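PDB 6EBU: LpxE from Aquifex aeolicus, which probably removes the 1-phosphate group from lipid A as a membrane-embedded phosphatase of the PAP2 superfamily. Local coordinates for residues I22-H27 and Y141-G147; S104-T110 and V148-V154; F56-K60 and V119-E124. The protein carries 1 engineered substitution. One frame throughout, in Å; residues are numbered along the deposited sequence.

In the fold
Contacts 1 and 2 adjoin, their centres 12 Å apart, and both reach the bound sulfate. Residues 141-147 at the end of helix 126-145 run straight into 148-154, which open helix 151-170; together they carry the Arg-x5-His-x3-Asp signature of the PAP2 superfamily. Contact 3 is about 31 Å from contact 1 and 26 Å from contact 2 between centres. It shares helix 108-121 with contact 2, which uses the beginning of that helix while contact 3 uses its end. Along the chain the order is 22-27, 56-60, 104-110, 119-124, 141-147, 148-154, and contact 2 alternates with both others. The anion site thus lies near the middle of the chain, the salt-bridge network toward one end of the bundle.

Contact 1 (I22-H27 and Y141-G147); sequences INNARH and YERIYAG. With BOG (octyl beta-D-glucopyranoside), chain D; BOG (octyl beta-D-glucopyranoside), chain F; SO4 (sulfate ion), chain B.
Ile22, in the last turn of helix 13-24, and Arg26, just beyond it, hold the last turn of helix 126-145, which carries the arginine of the third PAP2 signature, Arg143, and finishes in a Schellman motif at Gly147. The guanidinium of Arg26 lies flat over one face of the Tyr145 ring, its plane turned only 22° from the ring, with CZ 3.8 Å from the ring centroid in a cation-pi contact. The same group grips the backbone of that tyrosine end-on: NH1 is 2.8 Å from Tyr145 O and NH2 3.1 Å from Tyr145 O, with the oxygen in the guanidinium plane. A bend at chi3 (67°) folds the arginine chain back for this, and NH1 also donates to Asn23 O at 2.8 Å. One cation therefore serves carbonyls at the ends of two helices, whose dipoles probably favour it. Tyr145 reaches across because its CG stands anti to the backbone N (chi1 -176°); Tyr145 OH accepts from His27 N, 3.2 Å away at the ring edge, and is also bonded to Asp31. Asn23 ND2 makes a weak, fairly straight bond to Ile144 O (3.4 Å), and is bonded to Asn95 O as well. One turn earlier in helix 126-145, the Tyr141 ring has Ile22 CG2 over a face, offset toward the rim and 3.6 Å from Tyr141 CZ, in a CH-pi contact; that methyl also packs on Ile144 CG2. The terminal C8' of an octyl glucoside chain touches Ile22 CD1, Tyr141 CD2 and Ile144 CD1. On the far side of the helix, Glu142 OE1 receives Arg143 NH1 on its syn lone pair, and Arg143 NH2 donates to sulfate O1 at 3.0 Å.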
loop_
_atom_site.group_PDB
_atom_site.type_symbol
_atom_site.label_atom_id
_atom_site.label_comp_id
_atom_site.label_asym_id
_atom_site.label_seq_id
_atom_site.Cartn_x
_atom_site.Cartn_y
_atom_site.Cartn_z
ATOM N N ILE A 22 -9.671 -0.564 13.525
ATOM C CA ILE A 22 -8.587 -1.438 13.091
ATOM C C ILE A 22 -7.405 -1.352 14.048
ATOM O O ILE A 22 -6.824 -2.375 14.430
ATOM C CB ILE A 22 -8.173 -1.089 11.650
ATOM C CG1 ILE A 22 -9.304 -1.424 10.677
ATOM C CG2 ILE A 22 -6.887 -1.814 11.273
ATOM C CD1 ILE A 22 -9.058 -0.943 9.268
ATOM N N ASN A 23 -7.038 -0.136 14.459
ATOM C CA ASN A 23 -5.835 0.049 15.258
ATOM C C ASN A 23 -5.996 -0.440 16.692
ATOM O O ASN A 23 -4.988 -0.637 17.380
ATOM C CB ASN A 23 -5.429 1.522 15.253
ATOM C CG ASN A 23 -4.088 1.754 15.903
ATOM O OD1 ASN A 23 -4.009 2.228 17.038
ATOM N ND2 ASN A 23 -3.020 1.409 15.193
ATOM N N ASN A 24 -7.227 -0.642 17.161
ATOM C CA ASN A 24 -7.447 -1.120 18.521
ATOM C C ASN A 24 -7.712 -2.617 18.604
ATOM O O ASN A 24 -7.545 -3.198 19.681
ATOM C CB ASN A 24 -8.614 -0.363 19.169
ATOM C CG ASN A 24 -8.312 1.113 19.369
ATOM O OD1 ASN A 24 -7.175 1.495 19.649
ATOM N ND2 ASN A 24 -9.333 1.949 19.225
ATOM N N ALA A 25 -8.115 -3.251 17.502
ATOM C CA ALA A 25 -8.360 -4.694 17.469
ATOM C C ALA A 25 -7.027 -5.402 17.245
ATOM O O ALA A 25 -6.649 -5.762 16.126
ATOM C CB ALA A 25 -9.376 -5.039 16.388
ATOM N N ARG A 26 -6.304 -5.610 18.340
ATOM C CA ARG A 26 -4.928 -6.075 18.289
ATOM C C ARG A 26 -4.774 -7.431 18.966
ATOM O O ARG A 26 -5.678 -7.934 19.638
ATOM C CB ARG A 26 -3.988 -5.059 18.943
ATOM C CG ARG A 26 -4.306 -3.628 18.586
ATOM C CD ARG A 26 -3.200 -2.706 19.040
ATOM N NE ARG A 26 -1.955 -2.926 18.309
ATOM C CZ ARG A 26 -1.734 -2.502 17.069
ATOM N NH1 ARG A 26 -2.675 -1.837 16.412
ATOM N NH2 ARG A 26 -0.569 -2.742 16.486
ATOM N N HIS A 27 -3.591 -8.009 18.773
ATOM C CA HIS A 27 -3.170 -9.279 19.348
ATOM C C HIS A 27 -1.674 -9.441 19.104
ATOM O O HIS A 27 -1.169 -9.003 18.062
ATOM C CB HIS A 27 -3.955 -10.444 18.742
ATOM C CG HIS A 27 -3.781 -11.737 19.478
ATOM N ND1 HIS A 27 -2.678 -12.546 19.311
ATOM C CD2 HIS A 27 -4.565 -12.355 20.393
ATOM C CE1 HIS A 27 -2.791 -13.607 20.088
ATOM N NE2 HIS A 27 -3.927 -13.516 20.755
ATOM N N TYR A 141 -4.186 -3.165 4.980
ATOM C CA TYR A 141 -4.603 -3.371 6.363
ATOM C C TYR A 141 -3.420 -3.255 7.315
ATOM O O TYR A 141 -3.562 -2.752 8.437
ATOM C CB TYR A 141 -5.282 -4.735 6.511
ATOM C CG TYR A 141 -6.060 -4.904 7.800
ATOM C CD1 TYR A 141 -5.408 -5.156 9.002
ATOM C CD2 TYR A 141 -7.447 -4.812 7.816
ATOM C CE1 TYR A 141 -6.109 -5.306 10.180
ATOM C CE2 TYR A 141 -8.160 -4.964 8.993
ATOM C CZ TYR A 141 -7.485 -5.213 10.171
ATOM O OH TYR A 141 -8.183 -5.366 11.347
ATOM N N GLU A 142 -2.241 -3.709 6.883
ATOM C CA GLU A 142 -1.069 -3.664 7.752
ATOM C C GLU A 142 -0.683 -2.228 8.093
ATOM O O GLU A 142 -0.299 -1.936 9.231
ATOM C CB GLU A 142 0.098 -4.396 7.088
ATOM C CG GLU A 142 1.434 -4.211 7.776
ATOM C CD GLU A 142 2.369 -3.336 6.970
ATOM O OE1 GLU A 142 2.806 -2.289 7.491
ATOM O OE2 GLU A 142 2.656 -3.691 5.810
ATOM N N ARG A 143 -0.790 -1.315 7.124
ATOM C CA ARG A 143 -0.419 0.075 7.379
ATOM C C ARG A 143 -1.300 0.692 8.460
ATOM O O ARG A 143 -0.814 1.444 9.312
ATOM C CB ARG A 143 -0.503 0.892 6.087
ATOM C CG ARG A 143 0.326 0.342 4.932
ATOM C CD ARG A 143 1.719 -0.050 5.388
ATOM N NE ARG A 143 2.638 1.083 5.383
ATOM C CZ ARG A 143 3.764 1.136 6.085
ATOM N NH1 ARG A 143 4.113 0.118 6.858
ATOM N NH2 ARG A 143 4.540 2.210 6.016
ATOM N N ILE A 144 -2.597 0.383 8.445
ATOM C CA ILE A 144 -3.495 0.910 9.466
ATOM C C ILE A 144 -3.247 0.220 10.800
ATOM O O ILE A 144 -3.206 0.869 11.851
ATOM C CB ILE A 144 -4.960 0.766 9.016
ATOM C CG1 ILE A 144 -5.132 1.285 7.588
ATOM C CG2 ILE A 144 -5.889 1.510 9.968
ATOM C CD1 ILE A 144 -6.511 1.068 7.032
ATOM N N TYR A 145 -3.074 -1.106 10.780
ATOM C CA TYR A 145 -2.806 -1.832 12.015
ATOM C C TYR A 145 -1.515 -1.363 12.671
ATOM O O TYR A 145 -1.424 -1.321 13.904
ATOM C CB TYR A 145 -2.747 -3.338 11.743
ATOM C CG TYR A 145 -2.577 -4.163 12.998
ATOM C CD1 TYR A 145 -3.681 -4.598 13.721
ATOM C CD2 TYR A 145 -1.313 -4.492 13.471
ATOM C CE1 TYR A 145 -3.530 -5.345 14.876
ATOM C CE2 TYR A 145 -1.152 -5.235 14.620
ATOM C CZ TYR A 145 -2.263 -5.659 15.322
ATOM O OH TYR A 145 -2.106 -6.396 16.474
ATOM N N ALA A 146 -0.509 -1.009 11.870
ATOM C CA ALA A 146 0.742 -0.502 12.415
ATOM C C ALA A 146 0.612 0.906 12.983
ATOM O O ALA A 146 1.545 1.375 13.644
ATOM C CB ALA A 146 1.829 -0.526 11.338
ATOM N N GLY A 147 -0.508 1.583 12.743
ATOM C CA GLY A 147 -0.696 2.929 13.243
ATOM C C GLY A 147 0.016 4.011 12.464
ATOM O O GLY A 147 0.151 5.130 12.966
HETATM O O1 BOG D . -10.242 0.274 -3.068
HETATM C "C1'" BOG D . -9.901 -0.883 -2.306
HETATM C "C2'" BOG D . -9.140 -0.455 -1.031
HETATM C "C3'" BOG D . -8.577 -1.711 -0.295
HETATM C "C4'" BOG D . -7.710 -1.250 0.909
HETATM C "C5'" BOG D . -7.653 -2.368 1.969
HETATM C "C6'" BOG D . -7.469 -1.745 3.368
HETATM C "C7'" BOG D . -8.558 -2.267 4.302
HETATM C "C8'" BOG D . -8.194 -1.937 5.750
HETATM O O1 BOG F . 8.462 3.614 3.607
HETATM C "C1'" BOG F . 8.130 2.290 3.192
HETATM C "C2'" BOG F . 8.892 1.273 4.072
HETATM C "C3'" BOG F . 8.076 -0.053 4.170
HETATM C "C4'" BOG F . 7.936 -0.481 5.657
HETATM C "C5'" BOG F . 7.632 0.754 6.536
HETATM C "C6'" BOG F . 7.861 0.405 8.021
HETATM C "C7'" BOG F . 9.351 0.455 8.350
HETATM C "C8'" BOG F . 9.851 1.898 8.240
HETATM S S SO4 B . 4.365 4.694 3.160
HETATM O O1 SO4 B . 3.533 3.549 3.523
HETATM O O2 SO4 B . 5.105 5.152 4.331
HETATM O O3 SO4 B . 3.504 5.768 2.674
HETATM O O4 SO4 B . 5.304 4.305 2.111
HETATM O O HOH W 1 -7.256 -5.185 13.591
#

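Contact 2 (S104-T110 and V148-V154); sequences SFPSGDT and VHFPLDV. With BOG (octyl beta-D-glucopyranoside), chain F; SO4 (sulfate ion), chain B.
Pro106, preceded by a cis peptide bond, brings its CA to 4.2 Å from Asp153 CA, and next to it Ser107 N donates to Asp153 O over 3.1 Å. The carboxylate of Asp153 is the hub of the side chains. Ser104 OG, 2.5 Å from Asp153 OD2, and Phe150 N, 2.8 Å from Asp153 OD2, approach that oxygen from opposite faces of its plane, which should fix the rotation of the group. His149 ND1 adds a weak bond to the same oxygen, so Asp153 probably helps to orient, as a second-shell residue, the ring from which His149 NE2 donates to sulfate O1 at 2.8 Å. Ser107 CB sits over the imidazole face in a CH-pi contact, 3.7 Å from the His149 ring centroid. Gly108 N, at the start of helix 108-121, donates almost straight to sulfate O3 (3.0 Å). Ser107 and Gly108 belong to the second PAP2 signature, His149 and Asp153 to the third; the family's PSGH sequence reads PSGD here, Asp109 probably being the engineered substitution. Lys79, Arg86 and Arg143 complete the anion pocket, which lies at the beginnings of helices 108-121 and 151-170, with helix 126-145 alongside.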
loop_
_atom_site.group_PDB
_atom_site.type_symbol
_atom_site.label_atom_id
_atom_site.label_comp_id
_atom_site.label_asym_id
_atom_site.label_seq_id
_atom_site.Cartn_x
_atom_site.Cartn_y
_atom_site.Cartn_z
ATOM N N SER A 104 1.652 11.301 5.337
ATOM C CA SER A 104 0.688 10.220 5.511
ATOM C C SER A 104 -0.109 9.946 4.240
ATOM O O SER A 104 -0.439 8.791 3.951
ATOM C CB SER A 104 -0.256 10.554 6.668
ATOM O OG SER A 104 -1.097 9.459 6.983
ATOM N N PHE A 105 -0.425 10.990 3.471
ATOM C CA PHE A 105 -1.304 10.850 2.318
ATOM C C PHE A 105 -0.490 10.867 1.035
ATOM O O PHE A 105 0.241 11.840 0.793
ATOM C CB PHE A 105 -2.336 11.973 2.301
ATOM C CG PHE A 105 -3.334 11.868 1.186
ATOM C CD1 PHE A 105 -4.475 11.095 1.330
ATOM C CD2 PHE A 105 -3.139 12.551 -0.005
ATOM C CE1 PHE A 105 -5.399 11.001 0.306
ATOM C CE2 PHE A 105 -4.060 12.461 -1.032
ATOM C CZ PHE A 105 -5.191 11.685 -0.877
ATOM N N PRO A 106 -0.565 9.826 0.191
ATOM C CA PRO A 106 -1.252 8.561 0.460
ATOM C C PRO A 106 -0.273 7.473 0.897
ATOM O O PRO A 106 0.880 7.788 1.196
ATOM C CB PRO A 106 -1.879 8.229 -0.888
ATOM C CG PRO A 106 -0.870 8.749 -1.874
ATOM C CD PRO A 106 -0.159 9.924 -1.222
ATOM N N SER A 107 -0.713 6.216 0.926
ATOM C CA SER A 107 0.135 5.106 1.347
ATOM C C SER A 107 0.920 4.563 0.158
ATOM O O SER A 107 0.335 4.009 -0.779
ATOM C CB SER A 107 -0.696 3.992 1.979
ATOM O OG SER A 107 0.103 2.840 2.199
ATOM N N GLY A 108 2.246 4.697 0.213
ATOM C CA GLY A 108 3.080 4.206 -0.873
ATOM C C GLY A 108 3.178 2.692 -0.910
ATOM O O GLY A 108 3.223 2.094 -1.989
ATOM N N ASP A 109 3.223 2.051 0.261
ATOM C CA ASP A 109 3.248 0.592 0.303
ATOM C C ASP A 109 1.972 0.003 -0.281
ATOM O O ASP A 109 2.017 -0.993 -1.013
ATOM C CB ASP A 109 3.435 0.104 1.737
ATOM C CG ASP A 109 4.838 0.314 2.243
ATOM O OD1 ASP A 109 5.678 0.839 1.479
ATOM O OD2 ASP A 109 5.096 -0.047 3.409
ATOM N N THR A 110 0.824 0.599 0.043
ATOM C CA THR A 110 -0.437 0.130 -0.519
ATOM C C THR A 110 -0.484 0.348 -2.027
ATOM O O THR A 110 -0.926 -0.532 -2.773
ATOM C CB THR A 110 -1.606 0.836 0.169
ATOM O OG1 THR A 110 -1.499 0.660 1.588
ATOM C CG2 THR A 110 -2.932 0.269 -0.306
ATOM N N VAL A 148 0.471 3.718 11.243
ATOM C CA VAL A 148 1.223 4.691 10.457
ATOM C C VAL A 148 0.406 5.304 9.330
ATOM O O VAL A 148 0.897 6.225 8.658
ATOM C CB VAL A 148 2.513 4.066 9.882
ATOM C CG1 VAL A 148 3.383 3.524 11.007
ATOM C CG2 VAL A 148 2.179 2.971 8.876
ATOM N N HIS A 149 -0.816 4.833 9.096
ATOM C CA HIS A 149 -1.648 5.375 8.034
ATOM C C HIS A 149 -3.100 5.403 8.486
ATOM O O HIS A 149 -3.511 4.664 9.385
ATOM C CB HIS A 149 -1.521 4.563 6.735
ATOM C CG HIS A 149 -0.321 4.919 5.912
ATOM N ND1 HIS A 149 -0.160 6.154 5.320
ATOM C CD2 HIS A 149 0.774 4.195 5.575
ATOM C CE1 HIS A 149 0.982 6.178 4.659
ATOM N NE2 HIS A 149 1.570 5.003 4.798
ATOM N N PHE A 150 -3.870 6.287 7.850
ATOM C CA PHE A 150 -5.314 6.377 7.968
ATOM C C PHE A 150 -5.979 5.586 6.853
ATOM O O PHE A 150 -5.373 5.344 5.805
ATOM C CB PHE A 150 -5.763 7.835 7.894
ATOM C CG PHE A 150 -5.284 8.685 9.033
ATOM C CD1 PHE A 150 -5.922 8.647 10.260
ATOM C CD2 PHE A 150 -4.207 9.540 8.867
ATOM C CE1 PHE A 150 -5.487 9.442 11.308
ATOM C CE2 PHE A 150 -3.769 10.337 9.910
ATOM C CZ PHE A 150 -4.412 10.287 11.130
ATOM N N PRO A 151 -7.229 5.162 7.053
ATOM C CA PRO A 151 -7.960 4.491 5.964
ATOM C C PRO A 151 -8.032 5.300 4.680
ATOM O O PRO A 151 -8.086 4.711 3.593
ATOM C CB PRO A 151 -9.350 4.273 6.573
ATOM C CG PRO A 151 -9.080 4.130 8.031
ATOM C CD PRO A 151 -7.948 5.072 8.337
ATOM N N LEU A 152 -8.044 6.631 4.768
ATOM C CA LEU A 152 -8.026 7.449 3.559
ATOM C C LEU A 152 -6.745 7.227 2.763
ATOM O O LEU A 152 -6.773 7.173 1.528
ATOM C CB LEU A 152 -8.179 8.926 3.924
ATOM C CG LEU A 152 -7.925 9.933 2.799
ATOM C CD1 LEU A 152 -8.964 9.780 1.698
ATOM C CD2 LEU A 152 -7.903 11.357 3.333
ATOM N N ASP A 153 -5.612 7.088 3.457
ATOM C CA ASP A 153 -4.333 6.913 2.774
ATOM C C ASP A 153 -4.271 5.581 2.038
ATOM O O ASP A 153 -3.752 5.510 0.917
ATOM C CB ASP A 153 -3.183 7.011 3.774
ATOM C CG ASP A 153 -3.310 8.200 4.698
ATOM O OD1 ASP A 153 -3.821 9.249 4.252
ATOM O OD2 ASP A 153 -2.892 8.086 5.870
ATOM N N VAL A 154 -4.783 4.513 2.651
ATOM C CA VAL A 154 -4.680 3.205 2.014
ATOM C C VAL A 154 -5.743 3.039 0.934
ATOM O O VAL A 154 -5.530 2.310 -0.040
ATOM C CB VAL A 154 -4.749 2.082 3.064
ATOM C CG1 VAL A 154 -3.807 2.382 4.222
ATOM C CG2 VAL A 154 -6.169 1.884 3.559
HETATM O O1 BOG F . 8.462 3.614 3.607
HETATM C "C1'" BOG F . 8.130 2.290 3.192
HETATM C "C2'" BOG F . 8.892 1.273 4.072
HETATM C "C3'" BOG F . 8.076 -0.053 4.170
HETATM C "C4'" BOG F . 7.936 -0.481 5.657
HETATM C "C5'" BOG F . 7.632 0.754 6.536
HETATM C "C6'" BOG F . 7.861 0.405 8.021
HETATM C "C7'" BOG F . 9.351 0.455 8.350
HETATM C "C8'" BOG F . 9.851 1.898 8.240
HETATM S S SO4 B . 4.365 4.694 3.160
HETATM O O1 SO4 B . 3.533 3.549 3.523
HETATM O O2 SO4 B . 5.105 5.152 4.331
HETATM O O3 SO4 B . 3.504 5.768 2.674
HETATM O O4 SO4 B . 5.304 4.305 2.111
#

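Contact 3 (F56-K60 and V119-E124); sequences FRKEK and VLSHGE
Bends at chi2 of Arg57 (-81°) and of Glu124 (-74°) swing the guanidinium and the carboxylate toward each other, while Lys60, bent at chi2 and chi4, curls its amine in to the same acid. The two planar groups meet edge on and nearly coplanar. Arg57 NE is 3.2 Å from Glu124 OE2 on its syn side, and NH2 adds a weak bond to OE1. Lys60 NZ takes the anti side of that oxygen, 3.2 Å from Glu124 OE2, so two cations share it. The amine is held further by backbone carbonyls in the last turn of helix 108-121 and just past it: it lies in the carbonyl plane of His122 O, on a lone pair, at 3.0 Å, and bonds weakly to Val119 O. Lys60 CG also packs 3.7 Å from Leu120 CD2. A methionine here would probably leave the His122 and Val119 carbonyls without their donor, and Glu124 with Arg57 as its sole partner in the contact. The network joins the loop before helix 61-82 to the last turn of helix 108-121 and the type II beta turn, Ser121 to Glu124, after it; the amine, among carbonyls at that negative helix terminus, would probably stay protonated.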
loop_
_atom_site.group_PDB
_atom_site.type_symbol
_atom_site.label_atom_id
_atom_site.label_comp_id
_atom_site.label_asym_id
_atom_site.label_seq_id
_atom_site.Cartn_x
_atom_site.Cartn_y
_atom_site.Cartn_z
ATOM N N PHE A 56 10.351 -15.871 -15.827
ATOM C CA PHE A 56 9.145 -16.670 -16.002
ATOM C C PHE A 56 7.990 -15.938 -16.671
ATOM O O PHE A 56 7.083 -16.602 -17.179
ATOM C CB PHE A 56 8.661 -17.205 -14.646
ATOM C CG PHE A 56 9.684 -18.030 -13.913
ATOM C CD1 PHE A 56 9.882 -19.363 -14.237
ATOM C CD2 PHE A 56 10.437 -17.475 -12.890
ATOM C CE1 PHE A 56 10.818 -20.124 -13.559
ATOM C CE2 PHE A 56 11.375 -18.229 -12.208
ATOM C CZ PHE A 56 11.566 -19.556 -12.544
ATOM N N ARG A 57 7.991 -14.608 -16.685
ATOM C CA ARG A 57 6.878 -13.829 -17.229
ATOM C C ARG A 57 7.409 -12.512 -17.795
ATOM O O ARG A 57 7.017 -11.424 -17.382
ATOM C CB ARG A 57 5.818 -13.582 -16.157
ATOM C CG ARG A 57 4.831 -14.715 -15.965
ATOM C CD ARG A 57 3.730 -14.681 -17.012
ATOM N NE ARG A 57 2.658 -15.616 -16.687
ATOM C CZ ARG A 57 2.667 -16.905 -17.014
ATOM N NH1 ARG A 57 3.694 -17.413 -17.682
ATOM N NH2 ARG A 57 1.651 -17.685 -16.674
ATOM N N LYS A 58 8.321 -12.609 -18.768
ATOM C CA LYS A 58 9.029 -11.425 -19.248
ATOM C C LYS A 58 8.082 -10.392 -19.844
ATOM O O LYS A 58 8.383 -9.193 -19.827
ATOM C CB LYS A 58 10.089 -11.825 -20.273
ATOM N N GLU A 59 6.932 -10.827 -20.363
ATOM C CA GLU A 59 5.967 -9.884 -20.917
ATOM C C GLU A 59 5.403 -8.943 -19.858
ATOM O O GLU A 59 4.859 -7.891 -20.206
ATOM C CB GLU A 59 4.829 -10.640 -21.604
ATOM C CG GLU A 59 4.025 -11.542 -20.677
ATOM C CD GLU A 59 4.593 -12.949 -20.587
ATOM O OE1 GLU A 59 5.758 -13.155 -20.989
ATOM O OE2 GLU A 59 3.871 -13.853 -20.117
ATOM N N LYS A 60 5.525 -9.293 -18.579
ATOM C CA LYS A 60 5.014 -8.467 -17.495
ATOM C C LYS A 60 6.048 -7.496 -16.941
ATOM O O LYS A 60 5.702 -6.665 -16.095
ATOM C CB LYS A 60 4.500 -9.357 -16.358
ATOM C CG LYS A 60 2.999 -9.297 -16.142
ATOM C CD LYS A 60 2.237 -9.785 -17.357
ATOM C CE LYS A 60 0.748 -9.876 -17.066
ATOM N NZ LYS A 60 0.457 -10.850 -15.978
ATOM N N VAL A 119 -1.022 -5.462 -12.154
ATOM C CA VAL A 119 -0.278 -5.816 -13.360
ATOM C C VAL A 119 -0.068 -7.324 -13.446
ATOM O O VAL A 119 -0.145 -7.914 -14.530
ATOM C CB VAL A 119 1.059 -5.053 -13.403
ATOM C CG1 VAL A 119 1.918 -5.529 -14.570
ATOM C CG2 VAL A 119 0.810 -3.555 -13.492
ATOM N N LEU A 120 0.191 -7.976 -12.312
ATOM C CA LEU A 120 0.504 -9.398 -12.347
ATOM C C LEU A 120 -0.735 -10.284 -12.394
ATOM O O LEU A 120 -0.623 -11.450 -12.782
ATOM C CB LEU A 120 1.376 -9.779 -11.148
ATOM C CG LEU A 120 2.762 -9.127 -11.102
ATOM C CD1 LEU A 120 3.684 -9.877 -10.155
ATOM C CD2 LEU A 120 3.375 -9.040 -12.497
ATOM N N SER A 121 -1.907 -9.768 -12.016
ATOM C CA SER A 121 -3.136 -10.547 -12.137
ATOM C C SER A 121 -3.667 -10.596 -13.563
ATOM O O SER A 121 -4.486 -11.466 -13.872
ATOM C CB SER A 121 -4.229 -9.981 -11.226
ATOM O OG SER A 121 -3.843 -10.026 -9.866
ATOM N N HIS A 122 -3.223 -9.687 -14.428
ATOM C CA HIS A 122 -3.790 -9.576 -15.766
ATOM C C HIS A 122 -3.528 -10.839 -16.578
ATOM O O HIS A 122 -2.385 -11.288 -16.707
ATOM C CB HIS A 122 -3.205 -8.359 -16.480
ATOM C CG HIS A 122 -3.803 -8.105 -17.829
ATOM N ND1 HIS A 122 -3.362 -8.738 -18.970
ATOM C CD2 HIS A 122 -4.808 -7.283 -18.217
ATOM C CE1 HIS A 122 -4.069 -8.318 -20.005
ATOM N NE2 HIS A 122 -4.952 -7.436 -19.575
ATOM N N GLY A 123 -4.600 -11.410 -17.127
ATOM C CA GLY A 123 -4.487 -12.597 -17.951
ATOM C C GLY A 123 -4.072 -13.852 -17.221
ATOM O O GLY A 123 -3.563 -14.782 -17.850
ATOM N N GLU A 124 -4.277 -13.914 -15.911
ATOM C CA GLU A 124 -3.867 -15.059 -15.114
ATOM C C GLU A 124 -5.088 -15.767 -14.541
ATOM O O GLU A 124 -6.213 -15.266 -14.591
ATOM C CB GLU A 124 -2.915 -14.626 -13.994
ATOM C CG GLU A 124 -1.751 -13.773 -14.476
ATOM C CD GLU A 124 -0.699 -14.570 -15.229
ATOM O OE1 GLU A 124 -0.590 -15.793 -14.995
ATOM O OE2 GLU A 124 0.023 -13.971 -16.054
#